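Local coordinates for IroE protein (Escherichia coli, PDB 2GZS), which hydrolyses the trilactone of enterobactin and its C-glucosylated forms, preferring the iron-free siderophores and usually cutting once to give linear trimers, at residues Ala200-Ser205 and Trp240-Leu245; Val29-Pro34 and Pro71-Ala76. All blocks are in the same frame, centred on the assembly; numbering follows the deposited sequence.

Interaction 1 (Ala200-Ser205 and Trp240-Leu245); sequences AIMEGS and WDFPNL
Met202 and Trp240 both carry CG anti to the carbonyl carbon (chi1 -47° and -68°), which runs the two side chains alongside each other on one face of the sheet. Met202 is a selenomethionine. Its chain is extended at chi2 and then bends at chi3 (94°), which turns the terminal methyl onto the indole. Met202 CE sits over one face of the five-membered ring, displaced toward the rim, and lies 3.8 Å from Trp240 CG. This is a CH-pi contact. The selenium is farther off and oblique to the ring, in a Met-aromatic arrangement. The same methyl reaches the edge of the Phe242 ring, with Met202 CE 4.1 Å from Phe242 CE2. One methyl thus touches both aromatic side chains. Ala200 CB meets the indole at its edge, 3.9 Å from Trp240 CD1.

The backbones pair as parallel strands. Trp240 N donates to Ile201 O at 2.8 Å, Glu203 N to Trp240 O at 3.0 Å, and Phe242 N to Glu203 O at 2.9 Å. The last bond carries the pairing one residue past the strand 237-241. There Gly204 CA comes within 3.0 Å of Phe242 O, in a CA-H...O contact. Beyond it the 240-245 segment folds into a type II turn from Phe242 to Leu245.

Strand 237-241 is the last strand of the alpha/beta-hydrolase sheet. Strand 167-171 flanks 198-203 on its other side, where Met202 also packs on Tyr169 and Ala171. Glu203, on the opposite face from Met202, hydrogen-bonds Ser174. Helix 247-262 covers the aromatic face, with Trp240 touching Gln257 and Asp261, and Phe242 touching Met250 and Ala253.

Interaction 2 (Val29-Pro34 and Pro71-Ala76); sequences VWTAVP and PPVIVA
Trp30 and Ala76 form a hydrogen-bonded antiparallel pair, as do Ala32 and Ile74; Thr31 and Val75 form the non-hydrogen-bonded pair between them. Of four backbone bonds, the straightest runs from Ala32 N to Ile74 O, 2.8 Å long with 170° at the hydrogen.

Apolar contacts lie on both faces. On the Thr31 face, Val29 has CG1 anti to the backbone N (chi1 176°), which directs that methyl to Val75; the two CG1 atoms are 3.5 Å apart, a tight fit. Thr31 CG2 meets Val73 CG1 at 3.8 Å. On the Trp30 face, Ala32 CB lies 4.0 Å from Ile74 CB, and Trp30 CE3 4.3 Å from Ala76 CB, with Ala76 O at the ring edge.

Prolines meet at the end. Pro34 CB is 3.8 Å from Pro71 CG, and Pro34 CD is 3.9 Å from Val73 CG2. A glycine in place of Pro34 would probably leave a gap beside Pro71 and Val73 and let the strand end flex.

This is structural packing away from the active site, at the antiparallel entry to the alpha/beta-hydrolase sheet. The pair lies between strands 11-19 and 43-48. Helix 117-132 packs on the Thr31 face, where Val132 touches Val29, Thr31 and Val75.

How the interactions relate
Both contacts belong to the same mixed sheet but lie in different parts of it. Interaction 2 joins the antiparallel strand 26-34 to strand 73-79, where the parallel part begins. Interaction 1 joins the last two parallel strands at the far edge. Their centres are 24 Å apart and their nearest atoms about 13 Å, so they do not touch. Strands 43-48, 143-148 and 167-171 lie between them. Interaction 1 is the one near the active site. Its Ser205, poorly ordered, has its side chain about 5 Å from that of active-site His247, about 9 Å from that of active-site Ser149 and about 8 Å from the bound diisopropyl phosphonate. Interaction 2 lies away from these sites.

Interaction 1 (Ala200-Ser205 and Trp240-Leu245)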
loop_
_atom_site.group_PDB
_atom_site.type_symbol
_atom_site.label_atom_id
_atom_site.label_comp_id
_atom_site.label_asym_id
_atom_site.label_seq_id
_atom_site.Cartn_x
_atom_site.Cartn_y
_atom_site.Cartn_z
ATOM N N ALA A 200 -0.502 1.419 -10.198
ATOM C CA ALA A 200 -1.919 1.764 -10.247
ATOM C C ALA A 200 -2.089 3.057 -9.450
ATOM O O ALA A 200 -1.979 3.036 -8.219
ATOM C CB ALA A 200 -2.797 0.670 -9.657
ATOM N N ILE A 201 -2.367 4.167 -10.152
ATOM C CA ILE A 201 -2.650 5.416 -9.451
ATOM C C ILE A 201 -4.154 5.553 -9.251
ATOM O O ILE A 201 -4.905 5.268 -10.202
ATOM C CB ILE A 201 -2.112 6.626 -10.252
ATOM C CG1 ILE A 201 -0.592 6.489 -10.456
ATOM C CG2 ILE A 201 -2.474 7.926 -9.575
ATOM C CD1 ILE A 201 -0.015 7.603 -11.328
HETATM N N MSE A 202 -4.572 5.882 -8.045
HETATM C CA MSE A 202 -5.954 5.841 -7.661
HETATM C C MSE A 202 -6.296 7.223 -7.128
HETATM O O MSE A 202 -5.644 7.686 -6.193
HETATM C CB MSE A 202 -6.211 4.780 -6.590
HETATM C CG MSE A 202 -5.555 3.395 -6.930
HETATM SE SE MSE A 202 -5.843 2.035 -5.626
HETATM C CE MSE A 202 -7.380 1.253 -6.446
ATOM N N GLU A 203 -7.302 7.877 -7.717
ATOM C CA GLU A 203 -7.624 9.207 -7.218
ATOM C C GLU A 203 -9.145 9.352 -7.151
ATOM O O GLU A 203 -9.839 8.634 -7.855
ATOM C CB GLU A 203 -7.073 10.327 -8.146
ATOM C CG GLU A 203 -5.548 10.438 -8.088
ATOM C CD GLU A 203 -5.038 11.210 -6.900
ATOM O OE1 GLU A 203 -5.826 11.836 -6.123
ATOM O OE2 GLU A 203 -3.792 11.275 -6.681
ATOM N N GLY A 204 -9.649 10.216 -6.301
ATOM C CA GLY A 204 -11.110 10.345 -6.189
ATOM C C GLY A 204 -11.215 11.864 -6.041
ATOM O O GLY A 204 -11.047 12.390 -7.118
ATOM N N SER A 205 -11.358 12.187 -4.782
ATOM C CA SER A 205 -11.355 13.549 -4.266
ATOM C C SER A 205 -12.353 14.299 -5.140
ATOM O O SER A 205 -13.508 14.221 -4.728
ATOM C CB SER A 205 -9.946 14.119 -4.240
ATOM O OG SER A 205 -9.138 13.361 -3.341
ATOM N N TRP A 240 -7.151 4.405 -11.667
ATOM C CA TRP A 240 -8.454 4.071 -11.090
ATOM C C TRP A 240 -9.071 5.379 -10.600
ATOM O O TRP A 240 -8.503 6.044 -9.732
ATOM C CB TRP A 240 -8.312 3.118 -9.918
ATOM C CG TRP A 240 -7.845 1.716 -10.232
ATOM C CD1 TRP A 240 -6.574 1.254 -10.371
ATOM C CD2 TRP A 240 -8.723 0.607 -10.450
ATOM N NE1 TRP A 240 -6.590 -0.094 -10.662
ATOM C CE2 TRP A 240 -7.908 -0.490 -10.709
ATOM C CE3 TRP A 240 -10.127 0.539 -10.427
ATOM C CZ2 TRP A 240 -8.482 -1.735 -10.957
ATOM C CZ3 TRP A 240 -10.688 -0.721 -10.681
ATOM C CH2 TRP A 240 -9.848 -1.781 -10.939
ATOM N N ASP A 241 -10.211 5.729 -11.163
ATOM C CA ASP A 241 -10.892 6.959 -10.773
ATOM C C ASP A 241 -12.108 6.680 -9.909
ATOM O O ASP A 241 -12.905 5.764 -10.267
ATOM C CB ASP A 241 -11.382 7.662 -12.046
ATOM C CG ASP A 241 -11.743 9.107 -11.801
ATOM O OD1 ASP A 241 -11.597 9.635 -10.698
ATOM O OD2 ASP A 241 -12.159 9.683 -12.848
ATOM N N PHE A 242 -12.295 7.331 -8.796
ATOM C CA PHE A 242 -13.457 7.206 -7.963
ATOM C C PHE A 242 -14.109 8.585 -7.829
ATOM O O PHE A 242 -13.799 9.277 -6.864
ATOM C CB PHE A 242 -13.065 6.669 -6.564
ATOM C CG PHE A 242 -12.406 5.299 -6.699
ATOM C CD1 PHE A 242 -13.144 4.123 -6.752
ATOM C CD2 PHE A 242 -11.026 5.189 -6.791
ATOM C CE1 PHE A 242 -12.496 2.902 -6.899
ATOM C CE2 PHE A 242 -10.391 3.960 -6.908
ATOM C CZ PHE A 242 -11.122 2.785 -6.958
ATOM N N PRO A 243 -14.860 8.994 -8.849
ATOM C CA PRO A 243 -15.184 10.417 -8.894
ATOM C C PRO A 243 -15.953 10.946 -7.688
ATOM O O PRO A 243 -16.866 10.448 -7.079
ATOM C CB PRO A 243 -16.073 10.527 -10.152
ATOM C CG PRO A 243 -15.543 9.395 -11.027
ATOM C CD PRO A 243 -15.344 8.244 -10.013
ATOM N N ASN A 244 -15.515 12.154 -7.279
ATOM C CA ASN A 244 -16.158 12.967 -6.255
ATOM C C ASN A 244 -16.220 12.370 -4.870
ATOM O O ASN A 244 -17.067 12.772 -4.065
ATOM C CB ASN A 244 -17.572 13.349 -6.786
ATOM C CG ASN A 244 -17.441 14.057 -8.136
ATOM O OD1 ASN A 244 -18.024 13.728 -9.186
ATOM N ND2 ASN A 244 -16.624 15.093 -8.143
ATOM N N LEU A 245 -15.357 11.400 -4.546
ATOM C CA LEU A 245 -15.380 10.842 -3.201
ATOM C C LEU A 245 -14.622 11.659 -2.154
ATOM O O LEU A 245 -13.552 12.182 -2.451
ATOM C CB LEU A 245 -14.771 9.419 -3.196
ATOM C CG LEU A 245 -15.523 8.344 -3.989
ATOM C CD1 LEU A 245 -14.906 6.998 -3.581
ATOM C CD2 LEU A 245 -17.020 8.425 -3.766
#

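Interaction 2 (Val29-Pro34 and Pro71-Ala76)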
loop_
_atom_site.group_PDB
_atom_site.type_symbol
_atom_site.label_atom_id
_atom_site.label_comp_id
_atom_site.label_asym_id
_atom_site.label_seq_id
_atom_site.Cartn_x
_atom_site.Cartn_y
_atom_site.Cartn_z
ATOM N N VAL A 29 1.278 -5.604 13.301
ATOM C CA VAL A 29 1.111 -6.085 11.936
ATOM C C VAL A 29 0.142 -7.275 11.992
ATOM O O VAL A 29 0.409 -8.260 12.705
ATOM C CB VAL A 29 2.443 -6.501 11.304
ATOM C CG1 VAL A 29 2.230 -7.089 9.900
ATOM C CG2 VAL A 29 3.352 -5.263 11.326
ATOM N N TRP A 30 -0.950 -7.142 11.255
ATOM C CA TRP A 30 -1.922 -8.234 11.190
ATOM C C TRP A 30 -1.739 -8.956 9.858
ATOM O O TRP A 30 -1.616 -8.356 8.774
ATOM C CB TRP A 30 -3.360 -7.763 11.264
ATOM C CG TRP A 30 -3.773 -7.164 12.551
ATOM C CD1 TRP A 30 -4.391 -7.849 13.572
ATOM C CD2 TRP A 30 -3.642 -5.804 13.006
ATOM N NE1 TRP A 30 -4.641 -6.984 14.621
ATOM C CE2 TRP A 30 -4.182 -5.723 14.283
ATOM C CE3 TRP A 30 -3.081 -4.658 12.378
ATOM C CZ2 TRP A 30 -4.214 -4.544 14.997
ATOM C CZ3 TRP A 30 -3.112 -3.467 13.114
ATOM C CH2 TRP A 30 -3.659 -3.419 14.398
ATOM N N THR A 31 -1.697 -10.284 9.923
ATOM C CA THR A 31 -1.666 -11.114 8.734
ATOM C C THR A 31 -2.979 -11.890 8.619
ATOM O O THR A 31 -3.319 -12.633 9.563
ATOM C CB THR A 31 -0.461 -12.065 8.728
ATOM O OG1 THR A 31 0.744 -11.276 8.825
ATOM C CG2 THR A 31 -0.335 -12.794 7.400
ATOM N N ALA A 32 -3.737 -11.716 7.559
ATOM C CA ALA A 32 -4.993 -12.377 7.296
ATOM C C ALA A 32 -4.743 -13.387 6.193
ATOM O O ALA A 32 -4.397 -13.035 5.079
ATOM C CB ALA A 32 -6.115 -11.391 6.906
ATOM N N VAL A 33 -4.921 -14.700 6.508
ATOM C CA VAL A 33 -4.651 -15.774 5.555
ATOM C C VAL A 33 -5.992 -16.396 5.140
ATOM O O VAL A 33 -6.785 -16.685 6.059
ATOM C CB VAL A 33 -3.770 -16.870 6.173
ATOM C CG1 VAL A 33 -3.549 -17.997 5.202
ATOM C CG2 VAL A 33 -2.391 -16.328 6.624
ATOM N N PRO A 34 -6.254 -16.586 3.874
ATOM C CA PRO A 34 -7.535 -17.191 3.460
ATOM C C PRO A 34 -7.688 -18.606 4.051
ATOM O O PRO A 34 -6.710 -19.318 4.224
ATOM C CB PRO A 34 -7.417 -17.259 1.961
ATOM C CG PRO A 34 -6.407 -16.173 1.595
ATOM C CD PRO A 34 -5.392 -16.254 2.707
ATOM N N PRO A 71 -8.395 -15.315 -3.267
ATOM C CA PRO A 71 -8.266 -14.408 -2.109
ATOM C C PRO A 71 -6.803 -14.278 -1.757
ATOM O O PRO A 71 -5.996 -15.208 -1.715
ATOM C CB PRO A 71 -9.117 -15.029 -0.987
ATOM C CG PRO A 71 -9.158 -16.483 -1.354
ATOM C CD PRO A 71 -9.213 -16.508 -2.878
ATOM N N PRO A 72 -6.403 -13.013 -1.486
ATOM C CA PRO A 72 -5.006 -12.791 -1.110
ATOM C C PRO A 72 -4.737 -12.917 0.379
ATOM O O PRO A 72 -5.647 -12.689 1.182
ATOM C CB PRO A 72 -4.811 -11.288 -1.540
ATOM C CG PRO A 72 -6.166 -10.711 -1.236
ATOM C CD PRO A 72 -7.175 -11.753 -1.631
ATOM N N VAL A 73 -3.465 -13.170 0.698
ATOM C CA VAL A 73 -3.000 -12.825 2.042
ATOM C C VAL A 73 -2.983 -11.284 2.221
ATOM O O VAL A 73 -2.553 -10.604 1.266
ATOM C CB VAL A 73 -1.627 -13.423 2.320
ATOM C CG1 VAL A 73 -0.980 -13.034 3.630
ATOM C CG2 VAL A 73 -1.765 -14.991 2.300
ATOM N N ILE A 74 -3.463 -10.849 3.364
ATOM C CA ILE A 74 -3.535 -9.387 3.600
ATOM C C ILE A 74 -2.605 -9.102 4.762
ATOM O O ILE A 74 -2.720 -9.696 5.854
ATOM C CB ILE A 74 -4.959 -9.003 3.973
ATOM C CG1 ILE A 74 -5.989 -9.524 2.945
ATOM C CG2 ILE A 74 -5.017 -7.511 4.177
ATOM C CD1 ILE A 74 -7.398 -9.072 3.288
ATOM N N VAL A 75 -1.657 -8.186 4.596
ATOM C CA VAL A 75 -0.755 -7.811 5.680
ATOM C C VAL A 75 -1.048 -6.353 5.996
ATOM O O VAL A 75 -0.689 -5.499 5.171
ATOM C CB VAL A 75 0.738 -8.007 5.355
ATOM C CG1 VAL A 75 1.601 -7.589 6.522
ATOM C CG2 VAL A 75 0.990 -9.463 4.952
ATOM N N ALA A 76 -1.689 -6.074 7.119
ATOM C CA ALA A 76 -2.025 -4.693 7.464
ATOM C C ALA A 76 -0.951 -4.201 8.418
ATOM O O ALA A 76 -0.788 -4.700 9.527
ATOM C CB ALA A 76 -3.390 -4.685 8.136
#